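PDB 7K4O: carboxylic ester hydrolase from Aspergillus niger, which hydrolyses ester bonds as a serine esterase of the tannase family, probably releasing gallic acid from tannins. Local coordinates for residues E191-V196 with G209-R214; W215-T220 with R319-S324; Q221-N226 with D377-W382; T308-L313 with A329-A334. All coordinates share one frame; numbering follows the deposited sequence. Where two conformers were deposited one is given.

In the fold
Interactions 1, 2 and 3 follow one run of chain, 209-226, along the pocket that holds 3,4,5-trihydroxybenzoic acid, and all three touch this ligand. Interaction 1 is nearest the centre of the molecule; its centre lies about 16 Å from that of interaction 2, and Arg214 NH1 joins the two by a probable hydrogen bond of 3.1 Å to Tyr322 OH. The centres of interactions 2 and 3 are only about 7 Å apart. Interaction 4 backs the last two: Val321 N lies 2.9 Å from Leu313 O, and Tyr224 OH lies 2.8 Å from Thr308 O. It does not touch the ligand, the side chain of Ile309 being about 14 Å away.

Interaction 1: residues E191-V196 with G209-R214; sequences EGWSQV and GAPAFR. With GDE (3,4,5-trihydroxybenzoic acid), chain J.
Trp193, on helix 187-196, carries this buried contact by laying the pyrrole side of its indole against Pro211 and Phe213. CB is attached so that CG lies beside the backbone N and anti to the carbonyl carbon (chi1 -79°), which sends the ring toward the loop after strand 205-209. CG comes first, 4.0 Å from Phe213 CD2. CD1 is the closest point, 3.5 Å from Phe213 CD2, and Pro211 CB meets it at the indole edge, near the ring plane, at 3.9 Å. NE1 follows, with Phe213 CE2 at 3.7 Å. The five-membered ring and the phenyl ring are inclined at 31° with centroids 5.1 Å apart, an oblique pairing that is neither a stack nor edge-to-face. Phe213 sets CG between its own backbone N and carbonyl carbon (chi1 61°), and this folds the phenyl back under the proline: Pro211 CG sits 3.6 Å above the plane of the Phe213 ring, over its centre. Between them Ala212 is the centre of an inverse gamma turn. Its CB packs against the bound trihydroxybenzoic acid, 3.7 Å from ligand atom CAI, so one short loop joins core packing to the pocket wall. Tyr430, Tyr455 and His413 also meet the indole edge-to-face. The contact thus lies between helix 187-196, strand 410-416 and helix 425-438, while backbone bonds from Gly209 and Ala212 to Ser186, the probable nucleophile, tie the loop to the turn between strand 179-185 and helix 187-196.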
# COMPACT_ATOMS: atom_id res chain seq x y z
N GLU A 191 1.65 6.71 2.56
CA GLU A 191 2.05 8.09 2.25
C GLU A 191 0.87 8.87 1.70
O GLU A 191 0.69 10.03 2.09
CB GLU A 191 3.24 8.13 1.32
CG GLU A 191 4.53 7.62 1.95
CD GLU A 191 5.60 7.19 0.99
OE1 GLU A 191 5.54 7.55 -0.19
OE2 GLU A 191 6.57 6.50 1.44
N GLY A 192 0.04 8.25 0.86
CA GLY A 192 -1.19 8.93 0.41
C GLY A 192 -2.07 9.30 1.59
O GLY A 192 -2.49 10.45 1.72
N TRP A 193 -2.34 8.35 2.48
CA TRP A 193 -3.20 8.64 3.66
C TRP A 193 -2.55 9.68 4.57
O TRP A 193 -3.29 10.45 5.21
CB TRP A 193 -3.54 7.37 4.44
CG TRP A 193 -4.63 6.56 3.82
CD1 TRP A 193 -4.53 5.30 3.34
CD2 TRP A 193 -5.97 7.00 3.52
NE1 TRP A 193 -5.73 4.88 2.85
CE2 TRP A 193 -6.64 5.90 2.94
CE3 TRP A 193 -6.71 8.17 3.77
CZ2 TRP A 193 -7.97 5.97 2.56
CZ3 TRP A 193 -8.03 8.22 3.40
CH2 TRP A 193 -8.65 7.14 2.77
N SER A 194 -1.23 9.77 4.64
CA SER A 194 -0.54 10.71 5.54
C SER A 194 -0.95 12.14 5.18
O SER A 194 -1.01 13.02 6.06
CB SER A 194 0.96 10.54 5.52
OG SER A 194 1.57 11.06 4.34
N GLN A 195 -1.19 12.41 3.90
CA GLN A 195 -1.56 13.76 3.44
C GLN A 195 -3.08 13.98 3.52
O GLN A 195 -3.52 15.02 4.01
CB GLN A 195 -1.12 14.02 1.99
CG GLN A 195 0.36 13.79 1.77
CD GLN A 195 1.24 14.64 2.66
OE1 GLN A 195 1.26 15.85 2.55
NE2 GLN A 195 1.91 14.00 3.62
N VAL A 196 -3.88 12.99 3.12
CA VAL A 196 -5.36 13.08 3.17
C VAL A 196 -5.83 13.33 4.61
O VAL A 196 -6.75 14.06 4.83
CB VAL A 196 -5.99 11.85 2.54
CG1 VAL A 196 -7.49 11.80 2.77
CG2 VAL A 196 -5.66 11.74 1.03
N GLY A 209 -3.32 2.05 -2.88
CA GLY A 209 -3.30 0.58 -2.77
C GLY A 209 -2.77 0.09 -1.43
O GLY A 209 -1.73 0.63 -0.97
N ALA A 210 -3.40 -0.97 -0.88
CA ALA A 210 -2.92 -1.80 0.28
C ALA A 210 -1.96 -1.02 1.17
O ALA A 210 -0.76 -1.29 1.21
CB ALA A 210 -2.25 -3.04 -0.25
N PRO A 211 -2.46 -0.00 1.88
CA PRO A 211 -1.56 0.89 2.60
C PRO A 211 -0.94 0.25 3.85
O PRO A 211 -1.67 -0.39 4.63
CB PRO A 211 -2.47 2.07 2.94
CG PRO A 211 -3.86 1.50 3.00
CD PRO A 211 -3.86 0.43 1.94
N ALA A 212 0.34 0.55 4.05
CA ALA A 212 1.07 0.17 5.28
C ALA A 212 0.78 1.13 6.44
O ALA A 212 1.73 1.55 7.13
CB ALA A 212 2.51 0.05 4.97
N PHE A 213 -0.50 1.46 6.63
CA PHE A 213 -0.91 2.30 7.78
C PHE A 213 -1.16 1.38 9.00
O PHE A 213 -0.84 0.17 8.99
CB PHE A 213 -2.05 3.22 7.39
CG PHE A 213 -3.33 2.59 6.92
CD1 PHE A 213 -3.60 1.25 7.07
CD2 PHE A 213 -4.29 3.41 6.33
CE1 PHE A 213 -4.83 0.74 6.69
CE2 PHE A 213 -5.50 2.89 5.91
CZ PHE A 213 -5.79 1.58 6.15
N ARG A 214 -1.68 1.97 10.06
CA ARG A 214 -1.84 1.30 11.38
C ARG A 214 -0.47 0.74 11.78
O ARG A 214 -0.38 -0.41 12.23
CB ARG A 214 -2.95 0.25 11.33
CG ARG A 214 -3.55 -0.05 12.69
CD ARG A 214 -4.76 -0.95 12.62
NE ARG A 214 -5.87 -0.26 11.94
CZ ARG A 214 -6.34 -0.51 10.71
NH1 ARG A 214 -5.84 -1.48 9.97
NH2 ARG A 214 -7.26 0.29 10.23
OAA GDE J . 5.87 -1.00 0.88
OAB GDE J . 5.83 -3.16 0.38
OAC GDE J . 5.91 -1.04 6.02
OAD GDE J . 4.17 -5.30 4.72
OAE GDE J . 4.82 -3.56 6.64
CAF GDE J . 5.83 -1.62 3.63
CAG GDE J . 4.94 -3.79 2.96
CAH GDE J . 5.76 -2.22 1.22
CAI GDE J . 5.60 -1.94 4.98
CAJ GDE J . 4.75 -4.13 4.32
CAK GDE J . 5.54 -2.57 2.67
CAL GDE J . 5.05 -3.21 5.29

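Interaction 2: residues W215-T220 with R319-S324; sequences WSFQQT and RRVYFS. With GDE (3,4,5-trihydroxybenzoic acid), chain J.
Phe217 and Tyr322 pack a helix of this alpha/beta-hydrolase, 215-221, against an irregular segment, and the next two residues, Gln218 and Gln219, grip the ligand. The apolar part is aromatic. Phe217 CB stands over the Tyr322 ring in a CH-pi contact, 3.7 Å from its centroid and 6° off the normal, while Phe323 CD1 lies over the opposite face of the same ring. The Phe217 and Tyr322 rings meet obliquely, their planes at 56°.

The polar part belongs to the glutamines and the trihydroxybenzoic acid. Gln218 starts with CG anti to the backbone N (chi1 164°) and then bends at its second torsion, which turns the amide to the ligand: NE2 donates an almost straight bond of 3.0 Å to ligand OAE. The same nitrogen also bonds to Ser421 O, which fixes the rotation of the amide. Gln219 uses both amide ends, OE1 accepting from ligand OAE at 2.7 Å and NE2 donating to ligand OAC at 2.8 Å. That NE2 also lies over a face of Trp215, toward its rim.

Water links the two halves: one molecule donates to Gln218 OE1 at 2.7 Å and lies at the edge of the Tyr322 ring, 2.7 Å from Tyr322 OH, a hydroxyl also hydrogen-bonded to Arg214 NH1. Val321 O, buried here without a hydrogen-bond partner, meets the Phe217 ring edge at 3.5 Å from CE2.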
# COMPACT_ATOMS: atom_id res chain seq x y z
N TRP A 215 0.56 1.58 11.70
CA TRP A 215 1.98 1.23 11.74
C TRP A 215 2.32 0.21 12.86
O TRP A 215 2.93 -0.82 12.53
CB TRP A 215 2.82 2.49 11.89
CG TRP A 215 4.28 2.19 11.72
CD1 TRP A 215 5.21 1.90 12.68
CD2 TRP A 215 5.00 2.28 10.49
NE1 TRP A 215 6.42 1.70 12.09
CE2 TRP A 215 6.35 1.94 10.75
CE3 TRP A 215 4.63 2.56 9.16
CZ2 TRP A 215 7.30 1.85 9.74
CZ3 TRP A 215 5.58 2.50 8.17
CH2 TRP A 215 6.89 2.14 8.45
N SER A 216 1.96 0.51 14.11
CA SER A 216 2.46 -0.33 15.23
C SER A 216 1.87 -1.74 15.10
O SER A 216 2.51 -2.67 15.62
CB SER A 216 2.15 0.35 16.58
OG SER A 216 0.76 0.39 16.85
N PHE A 217 0.67 -1.89 14.56
CA PHE A 217 0.02 -3.21 14.45
C PHE A 217 0.55 -3.90 13.20
O PHE A 217 0.93 -5.06 13.24
CB PHE A 217 -1.50 -3.04 14.43
CG PHE A 217 -2.12 -2.69 15.76
CD1 PHE A 217 -1.92 -1.45 16.34
CD2 PHE A 217 -2.85 -3.63 16.47
CE1 PHE A 217 -2.42 -1.15 17.59
CE2 PHE A 217 -3.39 -3.31 17.70
CZ PHE A 217 -3.18 -2.09 18.26
N GLN A 218 0.62 -3.17 12.08
CA GLN A 218 1.00 -3.75 10.78
C GLN A 218 2.44 -4.24 10.86
O GLN A 218 2.76 -5.33 10.34
CB GLN A 218 0.86 -2.69 9.68
CG GLN A 218 1.58 -3.06 8.39
CD GLN A 218 1.24 -4.43 7.83
OE1 GLN A 218 0.15 -4.94 8.07
NE2 GLN A 218 2.16 -4.95 7.03
N GLN A 219 3.40 -3.45 11.40
CA GLN A 219 4.80 -3.88 11.35
C GLN A 219 5.01 -5.05 12.34
O GLN A 219 5.68 -6.04 12.00
CB GLN A 219 5.78 -2.76 11.68
CG GLN A 219 5.63 -1.48 10.83
CD GLN A 219 5.54 -1.74 9.36
OE1 GLN A 219 6.09 -2.72 8.85
NE2 GLN A 219 4.95 -0.77 8.63
N THR A 220 4.42 -4.94 13.51
CA THR A 220 4.65 -5.97 14.55
C THR A 220 4.00 -7.30 14.13
O THR A 220 4.60 -8.37 14.44
CB THR A 220 4.12 -5.51 15.89
OG1 THR A 220 4.68 -4.24 16.23
CG2 THR A 220 4.45 -6.50 16.99
N ARG A 319 -7.72 -12.86 24.27
CA ARG A 319 -8.36 -11.64 23.74
C ARG A 319 -7.67 -11.28 22.42
O ARG A 319 -6.44 -11.40 22.31
CB ARG A 319 -8.25 -10.49 24.74
CG ARG A 319 -9.01 -10.72 26.05
CD ARG A 319 -8.69 -9.61 27.05
NE ARG A 319 -7.26 -9.66 27.42
CZ ARG A 319 -6.73 -9.28 28.60
NH1 ARG A 319 -7.48 -8.73 29.55
NH2 ARG A 319 -5.44 -9.44 28.83
N ARG A 320 -8.47 -10.81 21.46
CA ARG A 320 -7.92 -10.52 20.11
C ARG A 320 -7.16 -9.18 20.12
O ARG A 320 -7.75 -8.17 20.53
CB ARG A 320 -9.03 -10.44 19.07
CG ARG A 320 -8.46 -10.26 17.66
CD ARG A 320 -9.52 -10.24 16.58
NE ARG A 320 -9.98 -11.55 16.17
CZ ARG A 320 -9.43 -12.32 15.27
NH1 ARG A 320 -8.28 -11.98 14.69
NH2 ARG A 320 -10.03 -13.47 14.95
N VAL A 321 -5.95 -9.22 19.63
CA VAL A 321 -5.08 -8.03 19.47
C VAL A 321 -5.16 -7.50 18.03
O VAL A 321 -5.20 -6.25 17.88
CB VAL A 321 -3.63 -8.35 19.84
CG1 VAL A 321 -2.83 -7.07 19.89
CG2 VAL A 321 -3.54 -9.13 21.17
N TYR A 322 -5.10 -8.37 17.04
CA TYR A 322 -5.15 -7.93 15.63
C TYR A 322 -5.74 -9.07 14.80
O TYR A 322 -6.25 -10.05 15.35
CB TYR A 322 -3.77 -7.42 15.18
CG TYR A 322 -3.81 -6.42 14.02
CD1 TYR A 322 -4.71 -5.39 14.02
CD2 TYR A 322 -2.96 -6.56 12.93
CE1 TYR A 322 -4.79 -4.50 12.94
CE2 TYR A 322 -2.98 -5.64 11.88
CZ TYR A 322 -3.89 -4.61 11.91
OH TYR A 322 -3.96 -3.75 10.82
N PHE A 323 -5.62 -8.96 13.50
CA PHE A 323 -6.08 -9.95 12.49
C PHE A 323 -4.94 -10.16 11.55
O PHE A 323 -3.94 -9.43 11.53
CB PHE A 323 -7.39 -9.51 11.85
CG PHE A 323 -7.45 -8.03 11.54
CD1 PHE A 323 -6.73 -7.54 10.47
CD2 PHE A 323 -8.18 -7.17 12.32
CE1 PHE A 323 -6.71 -6.18 10.23
CE2 PHE A 323 -8.22 -5.82 12.03
CZ PHE A 323 -7.46 -5.34 10.99
N SER A 324 -5.07 -11.22 10.79
CA SER A 324 -4.02 -11.67 9.88
C SER A 324 -4.55 -11.67 8.44
O SER A 324 -5.70 -11.23 8.20
CB SER A 324 -3.49 -13.03 10.30
OG SER A 324 -2.31 -13.35 9.62
OAA GDE J . 5.87 -1.00 0.88
OAB GDE J . 5.83 -3.16 0.38
OAC GDE J . 5.91 -1.04 6.02
OAD GDE J . 4.17 -5.30 4.72
OAE GDE J . 4.82 -3.56 6.64
CAF GDE J . 5.83 -1.62 3.63
CAG GDE J . 4.94 -3.79 2.96
CAH GDE J . 5.76 -2.22 1.22
CAI GDE J . 5.60 -1.94 4.98
CAJ GDE J . 4.75 -4.13 4.32
CAK GDE J . 5.54 -2.57 2.67
CAL GDE J . 5.05 -3.21 5.29
O HOH W 1 -2.21 -3.96 8.83

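Interaction 3: residues Q221-N226 with D377-W382; sequences QHLYSN and DTLKDW. With GDE (3,4,5-trihydroxybenzoic acid), chain J.
Leu223 and Leu379 both set CG beside the backbone N and anti to the carbonyl carbon (chi1 -68° and -61°), and these torsions bring two leucines together between the chain 221-226 and helix 376-390. Leu379 then spreads its two methyls over neighbouring residues: CD2 lies 3.9 Å from Leu223 CB, and CD1 lies 3.8 Å from Tyr224 CA. The same CD1 reaches the rim of the Tyr224 ring, near its plane, 4.3 Å from CD1 of that tyrosine. One turn along the helix, Trp382 adds its six-membered ring. Leu223 crosses it at about a right angle and sets CD1 4.0 Å from Trp382 CZ3, while Thr378 CG2 rests over one face of the indole, toward the rim. Thr220 packs on both Leu379 and Trp382, and Ile357 touches Leu223 and Trp382, so the cluster joins helices 215-221, 224-232, 351-361 and 376-390.

The residue before Leu223 serves the pocket instead. His222 presents the edge of its imidazole to the bound trihydroxybenzoic acid: NE2 lies 2.7 Å from ligand OAD in a hydrogen bond, and it donates to ligand OAE at 3.2 Å. Gln221 NE2 stands over the centre of one imidazole face. At the far side of the ring, His222 ND1 is hydrogen-bonded to Asp333 OD1. Bonds at both nitrogens fix the imidazole's rotation, with Asp333 as the second-shell residue; the contact itself is purely apolar and packs the ligand-binding residue's own chain onto helix 376-390.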
# COMPACT_ATOMS: atom_id res chain seq x y z
N GLN A 221 2.87 -7.29 13.46
CA GLN A 221 2.18 -8.55 13.07
C GLN A 221 3.03 -9.36 12.10
O GLN A 221 2.78 -10.60 12.00
CB GLN A 221 0.75 -8.33 12.60
CG GLN A 221 0.61 -7.58 11.29
CD GLN A 221 0.80 -8.44 10.06
OE1 GLN A 221 0.31 -9.58 10.02
NE2 GLN A 221 1.57 -7.92 9.08
N HIS A 222 4.03 -8.78 11.47
CA HIS A 222 4.96 -9.52 10.59
C HIS A 222 5.74 -10.59 11.41
O HIS A 222 6.28 -11.49 10.78
CB HIS A 222 5.93 -8.60 9.88
CG HIS A 222 5.40 -8.03 8.60
ND1 HIS A 222 5.13 -8.85 7.51
CD2 HIS A 222 5.14 -6.74 8.22
CE1 HIS A 222 4.77 -8.07 6.49
NE2 HIS A 222 4.75 -6.76 6.90
N LEU A 223 5.78 -10.44 12.74
CA LEU A 223 6.50 -11.41 13.63
C LEU A 223 5.50 -12.45 14.10
O LEU A 223 5.95 -13.40 14.74
CB LEU A 223 7.13 -10.68 14.82
CG LEU A 223 8.28 -9.75 14.50
CD1 LEU A 223 8.83 -9.07 15.78
CD2 LEU A 223 9.41 -10.44 13.78
N TYR A 224 4.19 -12.29 13.87
CA TYR A 224 3.17 -13.19 14.47
C TYR A 224 3.41 -14.66 14.03
O TYR A 224 3.50 -15.57 14.89
CB TYR A 224 1.76 -12.76 14.14
CG TYR A 224 0.70 -13.66 14.71
CD1 TYR A 224 0.74 -14.06 16.03
CD2 TYR A 224 -0.29 -14.16 13.90
CE1 TYR A 224 -0.21 -14.94 16.53
CE2 TYR A 224 -1.25 -15.02 14.39
CZ TYR A 224 -1.19 -15.46 15.70
OH TYR A 224 -2.18 -16.30 16.19
N SER A 225 3.50 -14.93 12.74
CA SER A 225 3.75 -16.31 12.23
C SER A 225 5.00 -16.92 12.90
O SER A 225 4.94 -18.09 13.31
CB SER A 225 3.90 -16.30 10.75
OG SER A 225 2.65 -16.01 10.14
N ASN A 226 6.09 -16.18 12.97
CA ASN A 226 7.33 -16.62 13.66
C ASN A 226 7.00 -17.04 15.10
O ASN A 226 7.49 -18.12 15.56
CB ASN A 226 8.38 -15.52 13.72
CG ASN A 226 9.10 -15.17 12.45
OD1 ASN A 226 9.57 -14.03 12.32
ND2 ASN A 226 9.23 -16.10 11.52
N ASP A 377 2.14 -12.03 24.08
CA ASP A 377 1.98 -10.81 24.90
C ASP A 377 3.07 -9.78 24.57
O ASP A 377 2.75 -8.57 24.66
CB ASP A 377 1.97 -11.16 26.40
CG ASP A 377 0.69 -11.81 26.90
OD1 ASP A 377 -0.32 -11.82 26.18
OD2 ASP A 377 0.71 -12.34 28.06
N THR A 378 4.29 -10.20 24.24
CA THR A 378 5.38 -9.26 23.83
C THR A 378 4.88 -8.52 22.57
O THR A 378 5.07 -7.27 22.50
CB THR A 378 6.68 -9.98 23.48
OG1 THR A 378 7.02 -10.89 24.53
CG2 THR A 378 7.87 -9.07 23.23
N LEU A 379 4.30 -9.25 21.64
CA LEU A 379 3.78 -8.63 20.37
C LEU A 379 2.66 -7.64 20.72
O LEU A 379 2.64 -6.50 20.18
CB LEU A 379 3.29 -9.70 19.39
CG LEU A 379 4.33 -10.72 18.93
CD1 LEU A 379 3.73 -11.64 17.90
CD2 LEU A 379 5.58 -10.08 18.37
N LYS A 380 1.73 -8.01 21.59
CA LYS A 380 0.66 -7.10 22.03
C LYS A 380 1.28 -5.83 22.61
O LYS A 380 0.84 -4.73 22.27
CB LYS A 380 -0.23 -7.79 23.06
CG LYS A 380 -1.21 -6.87 23.76
CD LYS A 380 -1.92 -7.54 24.91
CE LYS A 380 -2.89 -6.62 25.61
NZ LYS A 380 -3.70 -7.35 26.61
N ASP A 381 2.26 -5.97 23.48
CA ASP A 381 2.84 -4.80 24.17
C ASP A 381 3.49 -3.86 23.13
O ASP A 381 3.36 -2.63 23.29
CB ASP A 381 3.89 -5.22 25.21
CG ASP A 381 3.28 -5.94 26.42
OD1 ASP A 381 2.06 -5.84 26.62
OD2 ASP A 381 4.05 -6.61 27.14
N TRP A 382 4.15 -4.41 22.14
CA TRP A 382 4.75 -3.60 21.03
C TRP A 382 3.65 -2.90 20.25
O TRP A 382 3.82 -1.68 19.92
CB TRP A 382 5.62 -4.48 20.16
CG TRP A 382 7.00 -4.73 20.70
CD1 TRP A 382 7.79 -3.90 21.44
CD2 TRP A 382 7.77 -5.92 20.48
NE1 TRP A 382 8.99 -4.51 21.67
CE2 TRP A 382 9.02 -5.73 21.07
CE3 TRP A 382 7.55 -7.08 19.72
CZ2 TRP A 382 10.03 -6.68 20.99
CZ3 TRP A 382 8.56 -8.01 19.61
CH2 TRP A 382 9.78 -7.81 20.25
OAA GDE J . 5.87 -1.00 0.88
OAB GDE J . 5.83 -3.16 0.38
OAC GDE J . 5.91 -1.04 6.02
OAD GDE J . 4.17 -5.30 4.72
OAE GDE J . 4.82 -3.56 6.64
CAF GDE J . 5.83 -1.62 3.63
CAG GDE J . 4.94 -3.79 2.96
CAH GDE J . 5.76 -2.22 1.22
CAI GDE J . 5.60 -1.94 4.98
CAJ GDE J . 4.75 -4.13 4.32
CAK GDE J . 5.54 -2.57 2.67
CAL GDE J . 5.05 -3.21 5.29

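Interaction 4: residues T308-L313 with A329-A334; sequences TIINGL and AAFDDA
Ile309, whose side chain meets Phe331 and Ala334, has its carbonyl bonded within its own segment: Ile309 O accepts Gly312 N at 3.0 Å, the shortest backbone hydrogen bond within these two segments. It lies in the last part of this helical region, after which Gly312 leaves helical geometry with a positive phi of 84°. Across the contact everything is apolar. Ile309 has CG1 beside the backbone N and anti to the carbonyl carbon (chi1 -69°), and with the chain extended beyond it CD1 reaches over to the loop, 3.8 Å from Ala334 CB. The same methyl meets the Phe331 ring at its edge, near the plane, 4.1 Å from CD2. The other branch of Ile309 follows the rim, CG2 lying 4.1 Å from Phe331 CE2. Ile310 completes the grip from the next position: its side chain crosses that of Phe331 at about a right angle, with CD1 3.9 Å from Phe331 CZ. CD2, CE2 and CZ of one ring are therefore touched in turn by three different methyl groups. Phe331 is the centre of an inverse gamma turn, closed by a weak bond of 3.1 Å from Asp332 N to Ala330 O; its ring projects from this sharp bend. Asp333 OD2 is hydrogen-bonded to Tyr325 OH, its other oxygen serving the ligand-binding His222. The contact folds the loop 329-334 back onto helix 300-310; Leu241 of helix 238-252 touches both Phe331 and Ala334, while Ser225 and Glu229 of helix 224-232 pack on Ile309 and Ala334 respectively.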
# COMPACT_ATOMS: atom_id res chain seq x y z
N THR A 308 -3.76 -21.18 13.37
CA THR A 308 -3.41 -20.20 14.43
C THR A 308 -3.01 -18.87 13.75
O THR A 308 -3.42 -17.82 14.25
CB THR A 308 -2.34 -20.77 15.37
OG1 THR A 308 -2.90 -21.98 15.94
CG2 THR A 308 -2.02 -19.80 16.48
N ILE A 309 -2.23 -18.94 12.69
CA ILE A 309 -1.78 -17.74 11.91
C ILE A 309 -3.03 -17.07 11.36
O ILE A 309 -3.26 -15.87 11.60
CB ILE A 309 -0.80 -18.11 10.82
CG1 ILE A 309 0.53 -18.55 11.42
CG2 ILE A 309 -0.61 -16.94 9.85
CD1 ILE A 309 1.49 -19.19 10.45
N ILE A 310 -3.86 -17.83 10.66
CA ILE A 310 -5.10 -17.25 10.06
C ILE A 310 -5.97 -16.60 11.12
O ILE A 310 -6.60 -15.57 10.83
CB ILE A 310 -5.81 -18.29 9.19
CG1 ILE A 310 -4.93 -18.55 7.97
CG2 ILE A 310 -7.23 -17.88 8.81
CD1 ILE A 310 -5.36 -19.71 7.12
N ASN A 311 -6.05 -17.15 12.33
CA ASN A 311 -6.94 -16.64 13.39
C ASN A 311 -6.45 -15.29 13.97
O ASN A 311 -7.23 -14.68 14.66
CB ASN A 311 -7.03 -17.66 14.54
CG ASN A 311 -8.18 -17.39 15.47
OD1 ASN A 311 -9.34 -17.30 15.05
ND2 ASN A 311 -7.88 -17.27 16.75
N GLY A 312 -5.22 -14.91 13.71
CA GLY A 312 -4.68 -13.59 14.13
C GLY A 312 -4.18 -13.60 15.57
O GLY A 312 -4.58 -14.46 16.38
N LEU A 313 -3.37 -12.62 15.90
CA LEU A 313 -2.75 -12.50 17.25
C LEU A 313 -3.83 -12.36 18.31
O LEU A 313 -4.66 -11.43 18.28
CB LEU A 313 -1.79 -11.32 17.27
CG LEU A 313 -1.22 -11.00 18.64
CD1 LEU A 313 -0.34 -12.13 19.14
CD2 LEU A 313 -0.41 -9.73 18.57
N ALA A 329 -4.03 -16.16 0.93
CA ALA A 329 -2.74 -15.43 0.94
C ALA A 329 -1.60 -16.40 1.25
O ALA A 329 -1.77 -17.26 2.15
CB ALA A 329 -2.78 -14.27 1.94
N ALA A 330 -0.48 -16.25 0.56
CA ALA A 330 0.73 -17.05 0.80
C ALA A 330 1.20 -16.87 2.24
O ALA A 330 1.03 -15.80 2.85
CB ALA A 330 1.80 -16.69 -0.16
N PHE A 331 1.81 -17.92 2.80
CA PHE A 331 2.36 -17.88 4.18
C PHE A 331 3.79 -17.35 4.15
O PHE A 331 4.75 -18.04 4.59
CB PHE A 331 2.28 -19.29 4.79
CG PHE A 331 0.91 -19.69 5.23
CD1 PHE A 331 0.02 -20.30 4.36
CD2 PHE A 331 0.50 -19.49 6.53
CE1 PHE A 331 -1.25 -20.65 4.76
CE2 PHE A 331 -0.77 -19.85 6.94
CZ PHE A 331 -1.65 -20.42 6.06
N ASP A 332 3.99 -16.09 3.72
CA ASP A 332 5.34 -15.50 3.61
C ASP A 332 5.94 -15.25 4.99
O ASP A 332 7.11 -15.55 5.16
CB ASP A 332 5.34 -14.19 2.80
CG ASP A 332 5.31 -14.40 1.29
OD1 ASP A 332 4.45 -15.15 0.83
OD2 ASP A 332 6.14 -13.77 0.59
N ASP A 333 5.16 -14.69 5.91
CA ASP A 333 5.65 -14.38 7.27
C ASP A 333 6.14 -15.70 7.91
O ASP A 333 7.12 -15.66 8.68
CB ASP A 333 4.57 -13.76 8.15
CG ASP A 333 4.40 -12.25 7.90
OD1 ASP A 333 5.17 -11.66 7.08
OD2 ASP A 333 3.51 -11.71 8.58
N ALA A 334 5.45 -16.79 7.58
CA ALA A 334 5.73 -18.11 8.23
C ALA A 334 6.97 -18.78 7.64
O ALA A 334 7.37 -19.87 8.19
CB ALA A 334 4.53 -19.03 8.10